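Local coordinates for protein chromosome-partitioning ATPase Soj (Thermus thermophilus, PDB 1WCV) that hydrolyses ATP, binds double-stranded DNA cooperatively in an ATP-dependent manner to form nucleoprotein filaments, and probably takes part in bacterial chromosome partitioning, at residues A[6-11]-A[107-112]; A[35-40]-A[111-116]; A[204-209]-A[236-241]. All coordinates share one frame; numbering follows the deposited sequence.

Contact 1: residues A[6-11]-A[107-112]; sequences VRRIAL and LRDEGY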
ATOM      1  N   VAL A   6     -13.213  17.334  -0.847  1.00 37.44           N
ATOM      2  CA  VAL A   6     -13.979  16.097  -0.728  1.00 32.31           C
ATOM      3  C   VAL A   6     -14.371  15.862   0.723  1.00 30.09           C
ATOM      4  O   VAL A   6     -13.517  15.676   1.588  1.00 30.59           O
ATOM      5  CB  VAL A   6     -13.171  14.879  -1.241  1.00 29.25           C
ATOM      6  CG1 VAL A   6     -13.967  13.597  -1.046  1.00 25.06           C
ATOM      7  CG2 VAL A   6     -12.838  15.065  -2.720  1.00 29.19           C
ATOM      8  N   ARG A   7     -15.671  15.879   0.987  1.00 27.83           N
ATOM      9  CA  ARG A   7     -16.187  15.668   2.331  1.00 26.98           C
ATOM     10  C   ARG A   7     -17.096  14.440   2.325  1.00 24.09           C
ATOM     11  O   ARG A   7     -17.091  13.633   3.259  1.00 22.89           O
ATOM     12  CB  ARG A   7     -16.964  16.909   2.784  1.00 32.87           C
ATOM     13  CG  ARG A   7     -17.111  17.057   4.289  1.00 41.25           C
ATOM     14  CD  ARG A   7     -17.691  18.422   4.644  1.00 44.65           C
ATOM     15  NE  ARG A   7     -19.025  18.589   4.084  1.00 49.11           N
ATOM     16  CZ  ARG A   7     -20.117  18.012   4.571  1.00 50.89           C
ATOM     17  NH1 ARG A   7     -21.287  18.216   3.986  1.00 54.23           N
ATOM     18  NH2 ARG A   7     -20.045  17.253   5.655  1.00 50.33           N
ATOM     19  N   ARG A   8     -17.873  14.298   1.254  1.00 21.66           N
ATOM     20  CA  ARG A   8     -18.784  13.167   1.106  1.00 19.76           C
ATOM     21  C   ARG A   8     -18.174  12.130   0.176  1.00 15.21           C
ATOM     22  O   ARG A   8     -17.798  12.440  -0.956  1.00 16.44           O
ATOM     23  CB  ARG A   8     -20.123  13.628   0.539  1.00 22.44           C
ATOM     24  CG  ARG A   8     -20.897  14.526   1.479  1.00 28.60           C
ATOM     25  CD  ARG A   8     -22.117  15.088   0.793  1.00 31.21           C
ATOM     26  NE  ARG A   8     -22.871  15.983   1.661  1.00 36.32           N
ATOM     27  CZ  ARG A   8     -23.864  16.756   1.238  1.00 41.13           C
ATOM     28  NH1 ARG A   8     -24.504  17.544   2.090  1.00 41.03           N
ATOM     29  NH2 ARG A   8     -24.210  16.743  -0.042  1.00 43.22           N
ATOM     30  N   ILE A   9     -18.085  10.901   0.669  1.00 17.35           N
ATOM     31  CA  ILE A   9     -17.510   9.808  -0.095  1.00 14.04           C
ATOM     32  C   ILE A   9     -18.513   8.674  -0.250  1.00 12.91           C
ATOM     33  O   ILE A   9     -19.028   8.135   0.733  1.00 16.08           O
ATOM     34  CB  ILE A   9     -16.237   9.269   0.610  1.00 15.17           C
ATOM     35  CG1 ILE A   9     -15.209  10.397   0.747  1.00 17.99           C
ATOM     36  CG2 ILE A   9     -15.653   8.107  -0.171  1.00 12.22           C
ATOM     37  CD1 ILE A   9     -14.017  10.046   1.634  1.00 18.59           C
ATOM     38  N   ALA A  10     -18.795   8.317  -1.496  1.00 14.36           N
ATOM     39  CA  ALA A  10     -19.718   7.237  -1.768  1.00 13.98           C
ATOM     40  C   ALA A  10     -18.909   5.964  -1.966  1.00 14.44           C
ATOM     41  O   ALA A  10     -17.852   5.991  -2.597  1.00 16.39           O
ATOM     42  CB  ALA A  10     -20.527   7.536  -3.035  1.00 16.94           C
ATOM     43  N   LEU A  11     -19.395   4.872  -1.386  1.00 15.63           N
ATOM     44  CA  LEU A  11     -18.774   3.562  -1.542  1.00 14.57           C
ATOM     45  C   LEU A  11     -19.723   2.881  -2.521  1.00 16.43           C
ATOM     46  O   LEU A  11     -20.888   2.639  -2.187  1.00 15.52           O
ATOM     47  CB  LEU A  11     -18.758   2.794  -0.218  1.00 18.39           C
ATOM     48  CG  LEU A  11     -17.845   3.254   0.931  1.00 21.21           C
ATOM     49  CD1 LEU A  11     -16.402   3.200   0.494  1.00 19.77           C
ATOM     50  CD2 LEU A  11     -18.227   4.655   1.376  1.00 23.51           C
ATOM     51  N   LEU A 107     -29.186  16.149   2.987  1.00 51.87           N
ATOM     52  CA  LEU A 107     -28.021  15.827   3.807  1.00 53.03           C
ATOM     53  C   LEU A 107     -27.436  17.051   4.496  1.00 52.36           C
ATOM     54  O   LEU A 107     -26.425  17.598   4.058  1.00 51.94           O
ATOM     55  CB  LEU A 107     -26.931  15.166   2.956  1.00 54.14           C
ATOM     56  CG  LEU A 107     -27.135  13.712   2.530  1.00 55.04           C
ATOM     57  CD1 LEU A 107     -26.059  13.324   1.532  1.00 54.88           C
ATOM     58  CD2 LEU A 107     -27.092  12.804   3.751  1.00 53.74           C
ATOM     59  N   ARG A 108     -28.073  17.486   5.576  1.00 52.19           N
ATOM     60  CA  ARG A 108     -27.579  18.633   6.324  1.00 53.29           C
ATOM     61  C   ARG A 108     -26.585  18.106   7.357  1.00 50.99           C
ATOM     62  O   ARG A 108     -26.844  18.110   8.557  1.00 49.00           O
ATOM     63  CB  ARG A 108     -28.742  19.363   7.001  1.00 56.52           C
ATOM     64  CG  ARG A 108     -29.731  19.966   6.011  1.00 62.56           C
ATOM     65  CD  ARG A 108     -30.850  20.717   6.715  1.00 68.49           C
ATOM     66  NE  ARG A 108     -31.677  19.837   7.539  1.00 73.40           N
ATOM     67  CZ  ARG A 108     -32.691  20.255   8.291  1.00 75.61           C
ATOM     68  NH1 ARG A 108     -33.391  19.385   9.009  1.00 75.50           N
ATOM     69  NH2 ARG A 108     -33.006  21.543   8.326  1.00 76.52           N
ATOM     70  N   ASP A 109     -25.442  17.649   6.853  1.00 49.06           N
ATOM     71  CA  ASP A 109     -24.375  17.077   7.667  1.00 46.75           C
ATOM     72  C   ASP A 109     -23.182  18.013   7.827  1.00 47.23           C
ATOM     73  O   ASP A 109     -22.056  17.558   8.027  1.00 45.02           O
ATOM     74  CB  ASP A 109     -23.893  15.781   7.023  1.00 44.62           C
ATOM     75  CG  ASP A 109     -23.552  15.960   5.551  1.00 42.11           C
ATOM     76  OD1 ASP A 109     -23.095  17.059   5.174  1.00 38.21           O
ATOM     77  OD2 ASP A 109     -23.733  15.004   4.771  1.00 42.18           O
ATOM     78  N   GLU A 110     -23.422  19.316   7.736  1.00 47.63           N
ATOM     79  CA  GLU A 110     -22.343  20.286   7.862  1.00 47.86           C
ATOM     80  C   GLU A 110     -21.548  20.148   9.158  1.00 45.84           C
ATOM     81  O   GLU A 110     -20.460  20.707   9.283  1.00 45.91           O
ATOM     82  CB  GLU A 110     -22.888  21.715   7.729  1.00 51.70           C
ATOM     83  CG  GLU A 110     -24.194  21.985   8.461  1.00 56.52           C
ATOM     84  CD  GLU A 110     -25.399  21.374   7.764  1.00 59.81           C
ATOM     85  OE1 GLU A 110     -25.565  21.597   6.544  1.00 60.87           O
ATOM     86  OE2 GLU A 110     -26.187  20.679   8.438  1.00 61.77           O
ATOM     87  N   GLY A 111     -22.078  19.392  10.114  1.00 42.97           N
ATOM     88  CA  GLY A 111     -21.379  19.213  11.374  1.00 40.21           C
ATOM     89  C   GLY A 111     -20.319  18.121  11.366  1.00 38.71           C
ATOM     90  O   GLY A 111     -19.619  17.918  12.358  1.00 35.34           O
ATOM     91  N   TYR A 112     -20.192  17.414  10.247  1.00 34.83           N
ATOM     92  CA  TYR A 112     -19.212  16.339  10.142  1.00 30.88           C
ATOM     93  C   TYR A 112     -18.029  16.697   9.249  1.00 29.47           C
ATOM     94  O   TYR A 112     -18.133  17.544   8.363  1.00 29.13           O
ATOM     95  CB  TYR A 112     -19.886  15.072   9.605  1.00 31.13           C
ATOM     96  CG  TYR A 112     -20.945  14.502  10.519  1.00 31.42           C
ATOM     97  CD1 TYR A 112     -20.595  13.758  11.643  1.00 31.48           C
ATOM     98  CD2 TYR A 112     -22.303  14.732  10.278  1.00 31.40           C
ATOM     99  CE1 TYR A 112     -21.564  13.256  12.505  1.00 29.39           C
ATOM    100  CE2 TYR A 112     -23.283  14.235  11.134  1.00 30.21           C
ATOM    101  CZ  TYR A 112     -22.906  13.499  12.247  1.00 31.71           C
ATOM    102  OH  TYR A 112     -23.864  13.008  13.102  1.00 29.38           O
TER
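Leu107, the first residue to leave the helix 102-106, meets the guanidinium of Arg8 from above: its CB lies 3.5 Å from the plane, displaced toward the rim, and 3.5 Å from Arg8 NH1. The Leu107 carbonyl O also comes close to NH1, but at a poor angle for a hydrogen bond. Two residues on, the buried carboxylate of Asp109 is shared between two arginines. Its CG sits between the backbone N and the carbonyl carbon (chi1 51°), which turns the carboxylate back toward strand 8-11. Arg7, its chain bent at chi3, comes from the opposite direction and offers the edge of its guanidinium to the carboxylate, the two planes 72° apart. Arg7 NH1 makes a fairly straight bond to Asp109 OD1, modelled so short that its exact length is doubtful, while Arg7 NH2 adds two weak ones of 3.1 Å, to Asp109 OD1 and to Asp109 O. Arg8, extended from CG to NE, crosses at a slant and gives two weak bonds, Arg8 NE to Asp109 OD2 and Arg8 NH1 to Asp109 OD1, each 3.4 Å. The three residues form a salt-bridge network at the start of strand 8-11, which leads into the P-loop of this ParA-family ATPase. Two positive groups around one buried carboxylate should help to keep it ionised. The type I turn from Asp109 to Tyr112 then brings Glu110 CA over one face of the Arg7 guanidinium. Where the turn ends, Tyr112 O receives a further weak bond from Arg7 NH2, 3.3 Å long.

Contact 2: residues A[35-40]-A[111-116]; sequences GKRVLL and GYDLVL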
ATOM      1  N   GLY A  35      -9.408  10.915  14.429  1.00 31.83           N
ATOM      2  CA  GLY A  35      -9.875  12.169  14.992  1.00 32.79           C
ATOM      3  C   GLY A  35     -10.837  12.939  14.108  1.00 35.02           C
ATOM      4  O   GLY A  35     -10.939  14.163  14.212  1.00 35.38           O
ATOM      5  N   LYS A  36     -11.551  12.228  13.243  1.00 32.68           N
ATOM      6  CA  LYS A  36     -12.511  12.862  12.343  1.00 31.17           C
ATOM      7  C   LYS A  36     -13.942  12.618  12.815  1.00 29.47           C
ATOM      8  O   LYS A  36     -14.254  11.532  13.304  1.00 30.00           O
ATOM      9  CB  LYS A  36     -12.369  12.283  10.932  1.00 31.87           C
ATOM     10  CG  LYS A  36     -10.979  12.359  10.322  1.00 34.62           C
ATOM     11  CD  LYS A  36     -10.617  13.766   9.891  1.00 36.95           C
ATOM     12  CE  LYS A  36      -9.325  13.758   9.091  1.00 40.51           C
ATOM     13  NZ  LYS A  36      -8.962  15.105   8.576  1.00 42.88           N
ATOM     14  N   ARG A  37     -14.805  13.624  12.678  1.00 30.52           N
ATOM     15  CA  ARG A  37     -16.212  13.460  13.035  1.00 28.80           C
ATOM     16  C   ARG A  37     -16.763  12.794  11.783  1.00 26.56           C
ATOM     17  O   ARG A  37     -16.764  13.396  10.712  1.00 25.99           O
ATOM     18  CB  ARG A  37     -16.908  14.807  13.232  1.00 34.78           C
ATOM     19  CG  ARG A  37     -16.303  15.697  14.299  1.00 44.30           C
ATOM     20  CD  ARG A  37     -17.256  16.831  14.639  1.00 50.89           C
ATOM     21  NE  ARG A  37     -16.557  17.995  15.168  1.00 60.02           N
ATOM     22  CZ  ARG A  37     -15.769  18.782  14.443  1.00 63.05           C
ATOM     23  NH1 ARG A  37     -15.168  19.822  15.002  1.00 65.27           N
ATOM     24  NH2 ARG A  37     -15.591  18.533  13.153  1.00 64.11           N
ATOM     25  N   VAL A  38     -17.231  11.562  11.915  1.00 21.71           N
ATOM     26  CA  VAL A  38     -17.710  10.823  10.758  1.00 22.44           C
ATOM     27  C   VAL A  38     -19.140  10.319  10.821  1.00 20.41           C
ATOM     28  O   VAL A  38     -19.591   9.799  11.840  1.00 19.99           O
ATOM     29  CB  VAL A  38     -16.788   9.612  10.502  1.00 19.97           C
ATOM     30  CG1 VAL A  38     -17.305   8.776   9.336  1.00 21.87           C
ATOM     31  CG2 VAL A  38     -15.370  10.097  10.246  1.00 22.76           C
ATOM     32  N   LEU A  39     -19.837  10.464   9.699  1.00 21.12           N
ATOM     33  CA  LEU A  39     -21.202   9.989   9.568  1.00 20.22           C
ATOM     34  C   LEU A  39     -21.226   8.913   8.481  1.00 19.43           C
ATOM     35  O   LEU A  39     -20.754   9.139   7.371  1.00 21.20           O
ATOM     36  CB  LEU A  39     -22.140  11.126   9.158  1.00 23.88           C
ATOM     37  CG  LEU A  39     -23.565  10.678   8.827  1.00 23.13           C
ATOM     38  CD1 LEU A  39     -24.219  10.061  10.057  1.00 24.74           C
ATOM     39  CD2 LEU A  39     -24.365  11.868   8.336  1.00 26.61           C
ATOM     40  N   LEU A  40     -21.736   7.738   8.822  1.00 18.42           N
ATOM     41  CA  LEU A  40     -21.860   6.657   7.854  1.00 17.59           C
ATOM     42  C   LEU A  40     -23.347   6.540   7.583  1.00 20.70           C
ATOM     43  O   LEU A  40     -24.140   6.386   8.514  1.00 19.15           O
ATOM     44  CB  LEU A  40     -21.348   5.331   8.417  1.00 18.51           C
ATOM     45  CG  LEU A  40     -21.588   4.091   7.545  1.00 18.07           C
ATOM     46  CD1 LEU A  40     -20.866   4.245   6.211  1.00 20.28           C
ATOM     47  CD2 LEU A  40     -21.106   2.839   8.272  1.00 15.36           C
ATOM     48  N   GLY A 111     -22.078  19.392  10.114  1.00 42.97           N
ATOM     49  CA  GLY A 111     -21.379  19.213  11.374  1.00 40.21           C
ATOM     50  C   GLY A 111     -20.319  18.121  11.366  1.00 38.71           C
ATOM     51  O   GLY A 111     -19.619  17.918  12.358  1.00 35.34           O
ATOM     52  N   TYR A 112     -20.192  17.414  10.247  1.00 34.83           N
ATOM     53  CA  TYR A 112     -19.212  16.339  10.142  1.00 30.88           C
ATOM     54  C   TYR A 112     -18.029  16.697   9.249  1.00 29.47           C
ATOM     55  O   TYR A 112     -18.133  17.544   8.363  1.00 29.13           O
ATOM     56  CB  TYR A 112     -19.886  15.072   9.605  1.00 31.13           C
ATOM     57  CG  TYR A 112     -20.945  14.502  10.519  1.00 31.42           C
ATOM     58  CD1 TYR A 112     -20.595  13.758  11.643  1.00 31.48           C
ATOM     59  CD2 TYR A 112     -22.303  14.732  10.278  1.00 31.40           C
ATOM     60  CE1 TYR A 112     -21.564  13.256  12.505  1.00 29.39           C
ATOM     61  CE2 TYR A 112     -23.283  14.235  11.134  1.00 30.21           C
ATOM     62  CZ  TYR A 112     -22.906  13.499  12.247  1.00 31.71           C
ATOM     63  OH  TYR A 112     -23.864  13.008  13.102  1.00 29.38           O
ATOM     64  N   ASP A 113     -16.896  16.054   9.503  1.00 24.73           N
ATOM     65  CA  ASP A 113     -15.703  16.263   8.695  1.00 26.11           C
ATOM     66  C   ASP A 113     -15.847  15.402   7.444  1.00 22.85           C
ATOM     67  O   ASP A 113     -15.554  15.844   6.337  1.00 24.04           O
ATOM     68  CB  ASP A 113     -14.445  15.818   9.444  1.00 28.07           C
ATOM     69  CG  ASP A 113     -14.120  16.703  10.622  1.00 30.09           C
ATOM     70  OD1 ASP A 113     -13.972  17.924  10.413  1.00 31.52           O
ATOM     71  OD2 ASP A 113     -14.008  16.175  11.749  1.00 31.04           O
ATOM     72  N   LEU A 114     -16.307  14.169   7.643  1.00 24.12           N
ATOM     73  CA  LEU A 114     -16.474  13.214   6.550  1.00 22.51           C
ATOM     74  C   LEU A 114     -17.788  12.442   6.622  1.00 22.02           C
ATOM     75  O   LEU A 114     -18.230  12.027   7.697  1.00 23.29           O
ATOM     76  CB  LEU A 114     -15.320  12.212   6.559  1.00 20.07           C
ATOM     77  CG  LEU A 114     -13.899  12.768   6.496  1.00 25.71           C
ATOM     78  CD1 LEU A 114     -12.920  11.665   6.841  1.00 21.33           C
ATOM     79  CD2 LEU A 114     -13.615  13.333   5.113  1.00 25.76           C
ATOM     80  N   VAL A 115     -18.398  12.238   5.459  1.00 18.95           N
ATOM     81  CA  VAL A 115     -19.655  11.508   5.364  1.00 19.12           C
ATOM     82  C   VAL A 115     -19.483  10.365   4.365  1.00 15.73           C
ATOM     83  O   VAL A 115     -19.158  10.602   3.207  1.00 19.52           O
ATOM     84  CB  VAL A 115     -20.788  12.427   4.873  1.00 17.30           C
ATOM     85  CG1 VAL A 115     -22.118  11.675   4.914  1.00 19.99           C
ATOM     86  CG2 VAL A 115     -20.846  13.686   5.734  1.00 19.95           C
ATOM     87  N   LEU A 116     -19.675   9.135   4.828  1.00 14.07           N
ATOM     88  CA  LEU A 116     -19.541   7.960   3.960  1.00 14.33           C
ATOM     89  C   LEU A 116     -20.925   7.446   3.597  1.00 16.05           C
ATOM     90  O   LEU A 116     -21.769   7.258   4.468  1.00 17.58           O
ATOM     91  CB  LEU A 116     -18.749   6.850   4.666  1.00 18.36           C
ATOM     92  CG  LEU A 116     -17.216   6.959   4.666  1.00 19.67           C
ATOM     93  CD1 LEU A 116     -16.773   8.318   5.178  1.00 21.95           C
ATOM     94  CD2 LEU A 116     -16.633   5.849   5.538  1.00 19.12           C
TER
HETATM   95  O   HOH W   1     -11.980  16.837  13.356  1.00 58.34           O
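Leu39 and Tyr112 meet where two neighbouring parallel strands of the P-loop ATPase sheet begin. Leu39 CB stands over the centre of the Tyr112 ring in a CH-pi contact, 3.6 Å from the centroid and only 5° off the normal. Leu39 CD2 reaches the same ring at CE2, and the ring hydroxyl is hydrogen-bonded to His81 of the next strand. Backbone bonds hold this pairing in register: Leu39 N donates to Leu114 O at 3.0 Å, and Leu116 N to Leu39 O at 2.8 Å. The short strand segments lie 14° from parallel. On the opposite face from Leu39 and Val115, Leu40 CD1 touches Leu116 CB at 3.7 Å, and both leucines pack on helix 18-33. Leu40 also lies about 7 Å from Thr21, a magnesium-binding residue, measured between side chains. Ahead of the strands, Arg37 O accepts from both Asp113 N and Leu114 N. Asp113 returns the link through its side chain: CG stands beside the backbone N (chi1 -69°), and Asp113 OD2 takes Arg37 N on its anti lone pair at 2.8 Å, almost straight. The extended Arg37 side chain crosses Asp113 at a slant, and Arg37 NH2 lies 3.2 Å from Asp113 OD2 in a salt bridge. Farther out, a water links the loops that lead into the two strands, donating to Gly35 O and, at 2.7 Å, to Asp113 OD2.

Contact 3: residues A[204-209]-A[236-241]; sequences TVIPRN and RRLAEE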
ATOM      1  N   THR A 204      -3.047   0.179  -0.852  1.00 10.63           N
ATOM      2  CA  THR A 204      -3.462  -0.673   0.254  1.00 12.36           C
ATOM      3  C   THR A 204      -4.499  -1.648  -0.296  1.00 11.82           C
ATOM      4  O   THR A 204      -5.446  -1.250  -0.973  1.00 10.31           O
ATOM      5  CB  THR A 204      -4.112   0.144   1.387  1.00 15.63           C
ATOM      6  OG1 THR A 204      -3.203   1.159   1.824  1.00 16.05           O
ATOM      7  CG2 THR A 204      -4.476  -0.763   2.564  1.00 16.58           C
ATOM      8  N   VAL A 205      -4.309  -2.924  -0.002  1.00  9.82           N
ATOM      9  CA  VAL A 205      -5.210  -3.962  -0.459  1.00 11.43           C
ATOM     10  C   VAL A 205      -5.742  -4.661   0.777  1.00 13.67           C
ATOM     11  O   VAL A 205      -4.974  -4.918   1.706  1.00 15.01           O
ATOM     12  CB  VAL A 205      -4.435  -4.965  -1.347  1.00 10.73           C
ATOM     13  CG1 VAL A 205      -5.276  -6.215  -1.628  1.00 12.55           C
ATOM     14  CG2 VAL A 205      -4.056  -4.298  -2.651  1.00 10.04           C
ATOM     15  N   ILE A 206      -7.045  -4.954   0.804  1.00 11.75           N
ATOM     16  CA  ILE A 206      -7.646  -5.636   1.951  1.00 11.19           C
ATOM     17  C   ILE A 206      -7.603  -7.147   1.709  1.00 12.64           C
ATOM     18  O   ILE A 206      -8.150  -7.653   0.727  1.00 12.10           O
ATOM     19  CB  ILE A 206      -9.118  -5.198   2.178  1.00 12.30           C
ATOM     20  CG1 ILE A 206      -9.231  -3.668   2.106  1.00 12.65           C
ATOM     21  CG2 ILE A 206      -9.588  -5.680   3.554  1.00 12.55           C
ATOM     22  CD1 ILE A 206      -8.361  -2.931   3.119  1.00 12.58           C
ATOM     23  N   PRO A 207      -6.960  -7.891   2.614  1.00 14.44           N
ATOM     24  CA  PRO A 207      -6.856  -9.342   2.460  1.00 13.03           C
ATOM     25  C   PRO A 207      -8.099 -10.109   2.873  1.00 15.63           C
ATOM     26  O   PRO A 207      -8.884  -9.654   3.703  1.00 17.65           O
ATOM     27  CB  PRO A 207      -5.695  -9.687   3.374  1.00 13.44           C
ATOM     28  CG  PRO A 207      -5.993  -8.804   4.558  1.00 15.41           C
ATOM     29  CD  PRO A 207      -6.357  -7.460   3.892  1.00 14.18           C
ATOM     30  N   ARG A 208      -8.264 -11.288   2.291  1.00 17.55           N
ATOM     31  CA  ARG A 208      -9.375 -12.138   2.683  1.00 21.48           C
ATOM     32  C   ARG A 208      -8.869 -12.629   4.037  1.00 18.85           C
ATOM     33  O   ARG A 208      -7.712 -13.028   4.155  1.00 18.37           O
ATOM     34  CB  ARG A 208      -9.514 -13.308   1.712  1.00 25.36           C
ATOM     35  CG  ARG A 208     -10.847 -14.031   1.798  1.00 39.68           C
ATOM     36  CD  ARG A 208     -10.940 -15.144   0.765  1.00 48.69           C
ATOM     37  NE  ARG A 208     -12.316 -15.604   0.597  1.00 57.52           N
ATOM     38  CZ  ARG A 208     -13.288 -14.863   0.073  1.00 61.06           C
ATOM     39  NH1 ARG A 208     -13.033 -13.629  -0.336  1.00 62.21           N
ATOM     40  NH2 ARG A 208     -14.517 -15.351  -0.039  1.00 63.25           N
ATOM     41  N   ASN A 209      -9.712 -12.571   5.061  1.00 18.63           N
ATOM     42  CA  ASN A 209      -9.311 -13.009   6.394  1.00 21.13           C
ATOM     43  C   ASN A 209     -10.545 -13.396   7.188  1.00 20.50           C
ATOM     44  O   ASN A 209     -11.557 -12.697   7.155  1.00 20.47           O
ATOM     45  CB  ASN A 209      -8.544 -11.893   7.121  1.00 19.58           C
ATOM     46  CG  ASN A 209      -8.164 -12.271   8.546  1.00 20.42           C
ATOM     47  OD1 ASN A 209      -8.919 -12.028   9.493  1.00 23.45           O
ATOM     48  ND2 ASN A 209      -6.996 -12.883   8.703  1.00 23.32           N
ATOM     49  N   ARG A 236      -6.667   0.304   8.719  1.00 12.12           N
ATOM     50  CA  ARG A 236      -6.064   1.439   9.407  1.00 12.11           C
ATOM     51  C   ARG A 236      -5.227   2.198   8.376  1.00 12.85           C
ATOM     52  O   ARG A 236      -5.281   3.425   8.282  1.00 12.36           O
ATOM     53  CB  ARG A 236      -5.171   0.945  10.557  1.00 16.32           C
ATOM     54  CG  ARG A 236      -4.315   2.017  11.255  1.00 22.46           C
ATOM     55  CD  ARG A 236      -5.158   3.116  11.877  1.00 32.56           C
ATOM     56  NE  ARG A 236      -4.363   4.201  12.458  1.00 38.93           N
ATOM     57  CZ  ARG A 236      -3.709   4.134  13.617  1.00 41.21           C
ATOM     58  NH1 ARG A 236      -3.743   3.027  14.345  1.00 44.84           N
ATOM     59  NH2 ARG A 236      -3.031   5.186  14.057  1.00 40.49           N
ATOM     60  N   ARG A 237      -4.470   1.445   7.583  1.00 10.73           N
ATOM     61  CA  ARG A 237      -3.610   2.033   6.566  1.00 12.50           C
ATOM     62  C   ARG A 237      -4.444   2.665   5.447  1.00 11.81           C
ATOM     63  O   ARG A 237      -4.097   3.726   4.929  1.00 11.42           O
ATOM     64  CB  ARG A 237      -2.667   0.954   6.023  1.00 14.65           C
ATOM     65  CG  ARG A 237      -1.569   1.453   5.096  1.00 17.37           C
ATOM     66  CD  ARG A 237      -0.528   0.355   4.870  1.00 14.99           C
ATOM     67  NE  ARG A 237       0.134  -0.020   6.122  1.00 16.68           N
ATOM     68  CZ  ARG A 237       0.083  -1.228   6.681  1.00 17.19           C
ATOM     69  NH1 ARG A 237      -0.601  -2.214   6.113  1.00 20.46           N
ATOM     70  NH2 ARG A 237       0.712  -1.450   7.819  1.00 16.40           N
ATOM     71  N   LEU A 238      -5.556   2.026   5.089  1.00 10.91           N
ATOM     72  CA  LEU A 238      -6.413   2.571   4.045  1.00 12.61           C
ATOM     73  C   LEU A 238      -6.952   3.942   4.436  1.00 13.00           C
ATOM     74  O   LEU A 238      -7.018   4.842   3.605  1.00 12.01           O
ATOM     75  CB  LEU A 238      -7.592   1.640   3.767  1.00 12.46           C
ATOM     76  CG  LEU A 238      -8.558   2.159   2.695  1.00 14.31           C
ATOM     77  CD1 LEU A 238      -7.822   2.292   1.367  1.00 14.32           C
ATOM     78  CD2 LEU A 238      -9.730   1.206   2.557  1.00 13.63           C
ATOM     79  N   ALA A 239      -7.348   4.100   5.694  1.00 11.26           N
ATOM     80  CA  ALA A 239      -7.872   5.382   6.148  1.00 13.98           C
ATOM     81  C   ALA A 239      -6.818   6.460   5.906  1.00 15.11           C
ATOM     82  O   ALA A 239      -7.139   7.586   5.526  1.00 14.13           O
ATOM     83  CB  ALA A 239      -8.246   5.313   7.632  1.00 14.36           C
ATOM     84  N   GLU A 240      -5.553   6.106   6.116  1.00 13.01           N
ATOM     85  CA  GLU A 240      -4.461   7.052   5.894  1.00 15.19           C
ATOM     86  C   GLU A 240      -4.308   7.344   4.398  1.00 13.07           C
ATOM     87  O   GLU A 240      -4.090   8.486   3.998  1.00 13.03           O
ATOM     88  CB  GLU A 240      -3.142   6.485   6.441  1.00 17.61           C
ATOM     89  CG  GLU A 240      -3.083   6.370   7.956  1.00 25.37           C
ATOM     90  CD  GLU A 240      -1.781   5.758   8.448  1.00 33.88           C
ATOM     91  OE1 GLU A 240      -1.506   4.583   8.126  1.00 39.36           O
ATOM     92  OE2 GLU A 240      -1.023   6.453   9.154  1.00 40.36           O
ATOM     93  N   GLU A 241      -4.431   6.311   3.569  1.00 10.98           N
ATOM     94  CA  GLU A 241      -4.284   6.505   2.141  1.00 11.83           C
ATOM     95  C   GLU A 241      -5.464   7.310   1.606  1.00 10.21           C
ATOM     96  O   GLU A 241      -5.304   8.160   0.728  1.00 11.31           O
ATOM     97  CB  GLU A 241      -4.160   5.160   1.412  1.00 12.34           C
ATOM     98  CG  GLU A 241      -3.520   5.320   0.035  1.00 13.27           C
ATOM     99  CD  GLU A 241      -3.368   4.022  -0.720  1.00 11.89           C
ATOM    100  OE1 GLU A 241      -3.592   2.940  -0.127  1.00 13.14           O
ATOM    101  OE2 GLU A 241      -3.011   4.094  -1.917  1.00 13.40           O
TER
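Glu241 OE1 is gripped twice by one residue, accepting hydrogen bonds from Thr204 N (2.9 Å) and Thr204 OG1 (2.7 Å). The pair ties the helix 230-246 to the segment 204-209, which carries the nucleotide-binding residues Pro207 and Asn209 of this P-loop ATPase. Backbone N uses the syn lone pair of OE1, whereas the hydroxyl meets this oxygen nearly along its C-O axis. Glu241 can reach because its chain is extended beyond CG, with chi2 at 180°, and slides past Thr204 in the opposite direction. Its other oxygen, OE2, is bound by the backbone N of Trp203; both oxygens of the buried carboxylate are thus bonded, which restrains its rotation. The threonine hydroxyl, Thr204 OG1, also lies beside the aliphatic part of Arg237, with CG at 3.7 Å. The guanidinium of Arg237 turns to the other chain, with a salt bridge to Glu190 of the second subunit. Further along the segment, Asn209 occupies the N-cap of helix 210-218, where its OD1 receives weak bonds from Arg211 N and Leu212 N. Apolar contacts complete the meeting with the helix: Thr204 CG2 rests on Leu238 CB at 4.1 Å, and Ile206 CD1 approaches Leu238 CD2 at 4.4 Å.

In the fold
Contacts 1 and 2 are neighbours, their centres 7 Å apart, and both end on the same part of the chain, sharing Gly111 and Tyr112. Strand 114-118 lies between strands 38-42 and 8-11 in the central sheet; contact 2 joins strands 38-42 and 114-118, and contact 1 joins strand 8-11 to the loop that leads into 114-118. Contact 3 opens later in the chain, with its centre 22 Å from that of contact 1 and 19 Å from that of contact 2, and touches neither. While the first two lie at the sheet of the P-loop core, it places a nucleotide-binding segment against helix 230-246, whose Met243 packs on Lys36 and Leu114 of contact 2.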